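Local coordinates for protein manganese lipoxygenase (Gaeumannomyces graminis, PDB 5FX8) that oxygenates linoleic and alpha-linolenic acids at a catalytic manganese centre, giving 11S- and 13R-hydroperoxy fatty acids, at residues Y174-L179 and R211-D216; K275-N280 and A498-P503; A407-M412 and L463-T468. One frame throughout, in Å; residues are numbered along the deposited sequence.

All three contacts are largely buried, but they join different elements. Interaction 1 is a strand pair at one margin of the five-stranded antiparallel sheet, held by backbone hydrogen bonds with apolar side chains around them. Interaction 2, the smallest, seats a loop on helix 268-305 through one asparagine, one leucine and a water. Interaction 3 crosses helices 396-420 and 460-481, combining apolar packing with a salt bridge between partly exposed residues. Interactions 1 and 2 touch, V215 CG1 lying 3.4 Å from F278 CZ. Interaction 3 lies on the other side of the chain's centre from interaction 2, about 27 Å away between nearest atoms. Helices 268-305 and 460-481 also carry manganese-binding histidines.

Interaction 1. Residues Y174-L179 and R211-D216; sequences YVLKRL and RLFLVD
V175 meets V215 with both methyl branches, CG1 and CG2 each lying 3.7 Å from V215 CG1, and the two side chains cross at about a right angle. V175 also touches D282 and Y285 of helix 268-305. L176 extends its CD1 to V215 CG2, at 3.6 Å, and to the CB of F213. Its CG lies anti to the backbone N (chi1 -177°), which brings a branch to the partner strand although the CB itself does not point there. K177 pairs with L214 through two backbone bonds: its N gives a rather bent bond to L214 O, and its O receives L214 N at 2.8 Å. K177 O also takes a CA-H...O contact from F213. These bonds define an antiparallel pair in which 177-178 is the outermost strand, within this chain, of the five-stranded sheet, and 212-216 continues it through backbone bonds to strand 235-241. R178 and F213 form the next, non-hydrogen-bonded pair, and their side chains run side by side in the same direction. F213 CZ sits 3.8 Å over the centre of the R178 guanidinium, yet the two planes are inclined by 52°, well short of a parallel stack. The guanidinium nitrogens are fixed by the carbonyl oxygens of G210, G382 and P390, so three separate chain positions set its rotation. L179 N bonds to L212 O at 2.8 Å, while its CD1 reaches L212 CB and its CD2 reaches L214 CB. In place of a return bond in this pair, a water accepts from L212 N and lies within bonding distance of L179 O.

Interaction 2. Residues K275-N280 and A498-P503; sequences KIMFNN and AALYAP
Helix 268-305, which carries the manganese ligands H290 and H294 further along, receives the loop between helices 485-490 and 526-539 against one side, where N280 and L500 meet. The amide carbon of N280, CG, lies 4.0 Å from L500 CG, and L500 CD2 approaches both N280 CB and the amide, so the two side chains overlap obliquely. With N280 CG anti to the backbone N (chi1 -179°), the carboxamide is placed beside A498 and L500. There N280 ND2 makes a weak, bent bond to A498 O, 3.1 Å long with an N-H...O angle of 126°. The preceding carbonyl, P497 O, is the stronger acceptor for the same ND2. The other end of the amide is engaged through water: the water donates to N280 OD1 at 3.0 Å and accepts from L500 N. Both ends of the asparagine thus read the loop backbone, which turns here without forming a helix or strand. An irregular loop is in this way packed on a buried helix of the lipoxygenase catalytic domain by a mixed polar and apolar contact, and the side chain of A498 is about 12 Å from that of the manganese ligand N482. L500 supplies the apolar part, its CB directed at the helix. One branch, L500 CD1, touches M277 CG at 3.8 Å, the two side chains crossing at about a right angle; the other, CD2, comes within 4.3 Å of I276 CG2. I276 also rests on P497 and M277 on I504.

Interaction 3. Residues A407-M412 and L463-T468; sequences AIRRFM and LVDVLT
V464 lays its CG1 over one face of the R409 guanidinium, 3.5 Å above the plane and over its centre, and the same methyl faces M412 CB at 4.2 Å. Next along the helix, D465 forms a salt bridge with R409. A single carboxylate oxygen, OD1, approaches the guanidinium edge near its plane and takes N-H bonds from both NH1 and NH2, the second weak. The carboxylate and guanidinium planes are turned 50° apart, so this is not a two-oxygen, coplanar pairing. An extended chain, with chi1 -178°, carries the R409 head across T468 and V464 to reach D465. L467 offers CB to M412 SD at 3.6 Å, and M412 CE approaches the carbonyl oxygen of L467. T468 CG2 touches both R409 CB and I408 CG2, each at 3.9 Å, while its OG1 lies beside CB and CG of M412. The segment axes pass 9.2 Å apart with their N-to-C directions 132° from each other, an inclined packing of two long helices in the mainly helical lipoxygenase domain; helix 460-481 continues to the manganese ligand H478.

Interaction 1. Residues Y174-L179 and R211-D216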
# COMPACT_ATOMS: atom_id res chain seq x y z
N TYR A 174 0.32 13.93 10.70
CA TYR A 174 0.79 14.99 9.86
C TYR A 174 -0.07 16.24 9.94
O TYR A 174 0.21 17.18 9.20
CB TYR A 174 0.88 14.49 8.44
CG TYR A 174 2.04 13.58 8.24
CD1 TYR A 174 3.33 14.07 8.31
CD2 TYR A 174 1.86 12.25 7.96
CE1 TYR A 174 4.35 13.28 8.12
CE2 TYR A 174 2.91 11.45 7.76
CZ TYR A 174 4.15 11.99 7.84
OH TYR A 174 5.23 11.22 7.64
N VAL A 175 -1.07 16.30 10.82
CA VAL A 175 -1.99 17.43 10.81
C VAL A 175 -1.90 18.17 12.14
O VAL A 175 -1.98 19.39 12.18
CB VAL A 175 -3.45 17.00 10.46
CG1 VAL A 175 -4.08 16.10 11.46
CG2 VAL A 175 -4.34 18.19 10.30
N LEU A 176 -1.64 17.45 13.22
CA LEU A 176 -1.66 18.07 14.54
C LEU A 176 -0.58 19.14 14.70
O LEU A 176 0.52 19.03 14.16
CB LEU A 176 -1.48 16.99 15.61
CG LEU A 176 -1.56 17.46 17.05
CD1 LEU A 176 -3.03 17.68 17.43
CD2 LEU A 176 -0.84 16.49 17.97
N LYS A 177 -0.88 20.18 15.46
CA LYS A 177 0.06 21.28 15.62
C LYS A 177 -0.20 21.93 16.97
O LYS A 177 -1.35 22.14 17.34
CB LYS A 177 -0.10 22.27 14.47
CG LYS A 177 0.04 23.69 14.87
CD LYS A 177 -1.00 24.56 14.16
CE LYS A 177 -1.12 25.95 14.79
NZ LYS A 177 -2.17 26.74 14.10
N ARG A 178 0.87 22.19 17.71
CA ARG A 178 0.77 22.83 19.02
C ARG A 178 0.43 24.31 18.87
O ARG A 178 0.90 24.97 17.95
CB ARG A 178 2.08 22.69 19.78
CG ARG A 178 2.00 23.13 21.22
CD ARG A 178 3.37 23.35 21.81
NE ARG A 178 4.15 22.12 21.90
CZ ARG A 178 4.37 21.43 23.01
NH1 ARG A 178 3.88 21.84 24.16
NH2 ARG A 178 5.08 20.33 22.97
N LEU A 179 -0.37 24.83 19.78
CA LEU A 179 -0.72 26.24 19.74
C LEU A 179 0.34 27.05 20.47
O LEU A 179 0.56 26.85 21.66
CB LEU A 179 -2.09 26.49 20.37
CG LEU A 179 -3.25 25.92 19.54
CD1 LEU A 179 -4.58 26.22 20.21
CD2 LEU A 179 -3.19 26.44 18.09
N ARG A 211 0.12 23.86 26.32
CA ARG A 211 -0.48 22.54 26.45
C ARG A 211 -1.69 22.34 25.54
O ARG A 211 -2.34 21.31 25.64
CB ARG A 211 -0.89 22.29 27.90
CG ARG A 211 0.19 22.60 28.89
CD ARG A 211 -0.18 22.29 30.31
NE ARG A 211 0.10 20.91 30.68
CZ ARG A 211 1.14 20.50 31.41
NH1 ARG A 211 2.03 21.36 31.86
NH2 ARG A 211 1.28 19.23 31.69
N LEU A 212 -2.01 23.28 24.64
CA LEU A 212 -3.12 23.16 23.70
C LEU A 212 -2.62 22.85 22.30
O LEU A 212 -1.68 23.49 21.82
CB LEU A 212 -3.97 24.43 23.66
CG LEU A 212 -5.04 24.69 24.71
CD1 LEU A 212 -5.89 25.80 24.22
CD2 LEU A 212 -5.89 23.50 25.00
N PHE A 213 -3.28 21.91 21.64
CA PHE A 213 -2.94 21.43 20.31
C PHE A 213 -4.20 21.45 19.45
O PHE A 213 -5.30 21.27 19.95
CB PHE A 213 -2.38 20.02 20.33
CG PHE A 213 -1.17 19.86 21.18
CD1 PHE A 213 -1.28 19.73 22.56
CD2 PHE A 213 0.08 19.80 20.60
CE1 PHE A 213 -0.15 19.57 23.32
CE2 PHE A 213 1.19 19.63 21.37
CZ PHE A 213 1.07 19.52 22.74
N LEU A 214 -4.03 21.63 18.15
CA LEU A 214 -5.15 21.86 17.25
C LEU A 214 -5.04 20.98 16.03
O LEU A 214 -3.96 20.85 15.47
CB LEU A 214 -5.20 23.32 16.80
CG LEU A 214 -6.20 23.66 15.70
CD1 LEU A 214 -7.61 23.38 16.13
CD2 LEU A 214 -6.08 25.10 15.37
N VAL A 215 -6.15 20.41 15.60
CA VAL A 215 -6.30 19.85 14.27
C VAL A 215 -7.36 20.67 13.55
O VAL A 215 -8.49 20.77 14.00
CB VAL A 215 -6.71 18.38 14.30
CG1 VAL A 215 -6.95 17.87 12.89
CG2 VAL A 215 -5.66 17.60 14.99
N ASP A 216 -6.99 21.24 12.41
CA ASP A 216 -7.86 22.17 11.69
C ASP A 216 -8.27 21.56 10.36
O ASP A 216 -7.55 21.71 9.37
CB ASP A 216 -7.15 23.52 11.49
CG ASP A 216 -8.11 24.64 11.13
OD1 ASP A 216 -9.19 24.36 10.63
OD2 ASP A 216 -7.80 25.82 11.34
O HOH W 1 -0.91 25.83 23.81

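Interaction 2. Residues K275-N280 and A498-P503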
# COMPACT_ATOMS: atom_id res chain seq x y z
N LYS A 275 -16.73 12.73 17.38
CA LYS A 275 -15.49 12.07 17.03
C LYS A 275 -15.61 11.38 15.69
O LYS A 275 -14.63 11.35 14.94
CB LYS A 275 -15.09 11.09 18.12
CG LYS A 275 -14.69 11.76 19.38
CD LYS A 275 -14.14 10.75 20.34
CE LYS A 275 -15.19 9.84 20.87
NZ LYS A 275 -14.51 8.82 21.69
N ILE A 276 -16.78 10.84 15.36
CA ILE A 276 -16.95 10.23 14.05
C ILE A 276 -16.85 11.27 12.94
O ILE A 276 -16.21 11.04 11.90
CB ILE A 276 -18.28 9.45 13.98
CG1 ILE A 276 -18.25 8.26 14.94
CG2 ILE A 276 -18.47 8.88 12.59
CD1 ILE A 276 -19.48 7.42 14.92
N MET A 277 -17.46 12.44 13.13
CA MET A 277 -17.36 13.46 12.09
C MET A 277 -15.92 13.92 11.90
O MET A 277 -15.45 14.08 10.76
CB MET A 277 -18.27 14.65 12.43
CG MET A 277 -19.71 14.27 12.46
SD MET A 277 -20.82 15.67 12.71
CE MET A 277 -20.66 16.01 14.44
N PHE A 278 -15.20 14.12 13.00
CA PHE A 278 -13.79 14.45 12.89
C PHE A 278 -13.02 13.35 12.18
O PHE A 278 -12.13 13.63 11.39
CB PHE A 278 -13.20 14.72 14.27
CG PHE A 278 -11.72 15.04 14.25
CD1 PHE A 278 -10.77 14.03 14.25
CD2 PHE A 278 -11.29 16.35 14.30
CE1 PHE A 278 -9.45 14.32 14.26
CE2 PHE A 278 -9.96 16.64 14.32
CZ PHE A 278 -9.04 15.61 14.29
N ASN A 279 -13.34 12.09 12.45
CA ASN A 279 -12.57 11.04 11.80
C ASN A 279 -12.83 11.00 10.30
O ASN A 279 -11.96 10.61 9.52
CB ASN A 279 -12.88 9.71 12.44
CG ASN A 279 -12.23 9.57 13.80
OD1 ASN A 279 -11.24 10.22 14.09
ND2 ASN A 279 -12.79 8.73 14.63
N ASN A 280 -14.03 11.41 9.89
CA ASN A 280 -14.38 11.55 8.49
C ASN A 280 -13.55 12.64 7.84
O ASN A 280 -13.01 12.47 6.73
CB ASN A 280 -15.87 11.86 8.42
CG ASN A 280 -16.36 12.01 7.04
OD1 ASN A 280 -16.62 13.10 6.57
ND2 ASN A 280 -16.52 10.90 6.37
N ALA A 498 -15.89 6.52 5.65
CA ALA A 498 -15.55 7.30 4.47
C ALA A 498 -16.60 8.37 4.17
O ALA A 498 -16.27 9.43 3.66
CB ALA A 498 -15.39 6.39 3.28
N ALA A 499 -17.87 8.12 4.49
CA ALA A 499 -18.91 9.10 4.25
C ALA A 499 -19.89 9.11 5.42
O ALA A 499 -20.05 8.12 6.12
CB ALA A 499 -19.65 8.81 2.95
N LEU A 500 -20.57 10.24 5.59
CA LEU A 500 -21.68 10.32 6.54
C LEU A 500 -23.00 10.30 5.78
O LEU A 500 -23.14 10.97 4.75
CB LEU A 500 -21.59 11.57 7.40
CG LEU A 500 -20.24 11.84 8.06
CD1 LEU A 500 -20.36 13.07 8.93
CD2 LEU A 500 -19.77 10.65 8.87
N TYR A 501 -23.96 9.54 6.29
CA TYR A 501 -25.18 9.22 5.58
C TYR A 501 -26.41 9.88 6.19
O TYR A 501 -27.53 9.58 5.79
CB TYR A 501 -25.34 7.70 5.49
CG TYR A 501 -24.32 7.05 4.57
CD1 TYR A 501 -23.07 6.69 5.05
CD2 TYR A 501 -24.59 6.84 3.21
CE1 TYR A 501 -22.14 6.13 4.24
CE2 TYR A 501 -23.65 6.26 2.39
CZ TYR A 501 -22.42 5.92 2.93
OH TYR A 501 -21.44 5.36 2.18
N ALA A 502 -26.22 10.79 7.12
CA ALA A 502 -27.32 11.52 7.71
C ALA A 502 -26.85 12.94 7.95
O ALA A 502 -25.66 13.17 8.18
CB ALA A 502 -27.79 10.87 9.02
N PRO A 503 -27.76 13.91 7.89
CA PRO A 503 -27.34 15.31 7.96
C PRO A 503 -26.69 15.65 9.29
O PRO A 503 -27.02 15.09 10.33
CB PRO A 503 -28.65 16.08 7.79
CG PRO A 503 -29.51 15.16 7.09
CD PRO A 503 -29.19 13.79 7.58
O HOH W 2 -18.61 12.43 4.42

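Interaction 3. Residues A407-M412 and L463-T468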
# COMPACT_ATOMS: atom_id res chain seq x y z
N ALA A 407 17.85 3.61 10.51
CA ALA A 407 18.39 2.53 9.70
C ALA A 407 18.63 2.99 8.26
O ALA A 407 19.66 2.67 7.65
CB ALA A 407 17.45 1.34 9.75
N ILE A 408 17.70 3.76 7.72
CA ILE A 408 17.83 4.23 6.35
C ILE A 408 19.01 5.18 6.22
O ILE A 408 19.71 5.21 5.21
CB ILE A 408 16.51 4.89 5.90
CG1 ILE A 408 15.37 3.86 5.89
CG2 ILE A 408 16.67 5.63 4.58
CD1 ILE A 408 14.07 4.41 5.38
N ARG A 409 19.22 6.00 7.24
CA ARG A 409 20.25 7.01 7.15
C ARG A 409 21.61 6.39 7.31
O ARG A 409 22.53 6.71 6.56
CB ARG A 409 20.02 8.10 8.19
CG ARG A 409 21.05 9.18 8.06
CD ARG A 409 20.75 10.44 8.81
NE ARG A 409 21.76 11.42 8.43
CZ ARG A 409 21.59 12.38 7.53
NH1 ARG A 409 20.40 12.53 6.93
NH2 ARG A 409 22.60 13.20 7.26
N ARG A 410 21.73 5.44 8.23
CA ARG A 410 22.95 4.66 8.28
C ARG A 410 23.27 4.08 6.91
O ARG A 410 24.39 4.23 6.41
CB ARG A 410 22.84 3.58 9.33
CG ARG A 410 24.09 2.77 9.49
CD ARG A 410 23.86 1.66 10.47
NE ARG A 410 23.28 2.16 11.72
CZ ARG A 410 24.01 2.64 12.72
NH1 ARG A 410 25.35 2.68 12.62
NH2 ARG A 410 23.42 3.09 13.83
N PHE A 411 22.29 3.42 6.27
CA PHE A 411 22.58 2.87 4.95
C PHE A 411 22.99 3.97 3.97
O PHE A 411 23.93 3.79 3.21
CB PHE A 411 21.39 2.11 4.38
CG PHE A 411 21.60 1.69 2.97
CD1 PHE A 411 21.26 2.52 1.92
CD2 PHE A 411 22.16 0.48 2.68
CE1 PHE A 411 21.47 2.15 0.65
CE2 PHE A 411 22.36 0.09 1.40
CZ PHE A 411 22.03 0.94 0.39
N MET A 412 22.27 5.08 3.95
CA MET A 412 22.56 6.07 2.93
C MET A 412 23.93 6.67 3.16
O MET A 412 24.64 6.98 2.21
CB MET A 412 21.49 7.16 2.89
CG MET A 412 20.20 6.73 2.29
SD MET A 412 20.31 6.07 0.62
CE MET A 412 18.58 5.77 0.31
N LEU A 463 23.47 15.42 0.40
CA LEU A 463 23.05 14.31 -0.42
C LEU A 463 22.43 13.21 0.44
O LEU A 463 21.41 12.63 0.06
CB LEU A 463 24.24 13.80 -1.22
CG LEU A 463 23.85 12.65 -2.13
CD1 LEU A 463 22.79 13.13 -3.08
CD2 LEU A 463 25.02 12.09 -2.87
N VAL A 464 23.02 12.93 1.60
CA VAL A 464 22.49 11.89 2.47
C VAL A 464 21.09 12.25 2.96
O VAL A 464 20.23 11.39 3.12
CB VAL A 464 23.46 11.62 3.64
CG1 VAL A 464 22.86 10.73 4.67
CG2 VAL A 464 24.70 10.97 3.13
N ASP A 465 20.85 13.54 3.22
CA ASP A 465 19.51 13.98 3.60
C ASP A 465 18.50 13.72 2.50
O ASP A 465 17.42 13.21 2.75
CB ASP A 465 19.50 15.46 3.93
CG ASP A 465 20.15 15.77 5.24
OD1 ASP A 465 20.41 14.83 6.03
OD2 ASP A 465 20.39 16.97 5.45
N VAL A 466 18.86 14.08 1.27
CA VAL A 466 17.97 13.87 0.13
C VAL A 466 17.62 12.40 -0.03
O VAL A 466 16.44 12.02 -0.08
CB VAL A 466 18.62 14.46 -1.13
CG1 VAL A 466 17.91 13.99 -2.39
CG2 VAL A 466 18.59 15.94 -1.05
N LEU A 467 18.64 11.54 -0.08
CA LEU A 467 18.40 10.11 -0.29
C LEU A 467 17.66 9.47 0.89
O LEU A 467 16.81 8.60 0.69
CB LEU A 467 19.73 9.41 -0.55
CG LEU A 467 20.56 9.98 -1.70
CD1 LEU A 467 21.81 9.17 -1.95
CD2 LEU A 467 19.73 10.06 -2.97
N THR A 468 17.96 9.91 2.11
CA THR A 468 17.22 9.43 3.26
C THR A 468 15.76 9.83 3.20
O THR A 468 14.86 9.02 3.47
CB THR A 468 17.86 9.95 4.54
OG1 THR A 468 19.24 9.67 4.48
CG2 THR A 468 17.30 9.26 5.72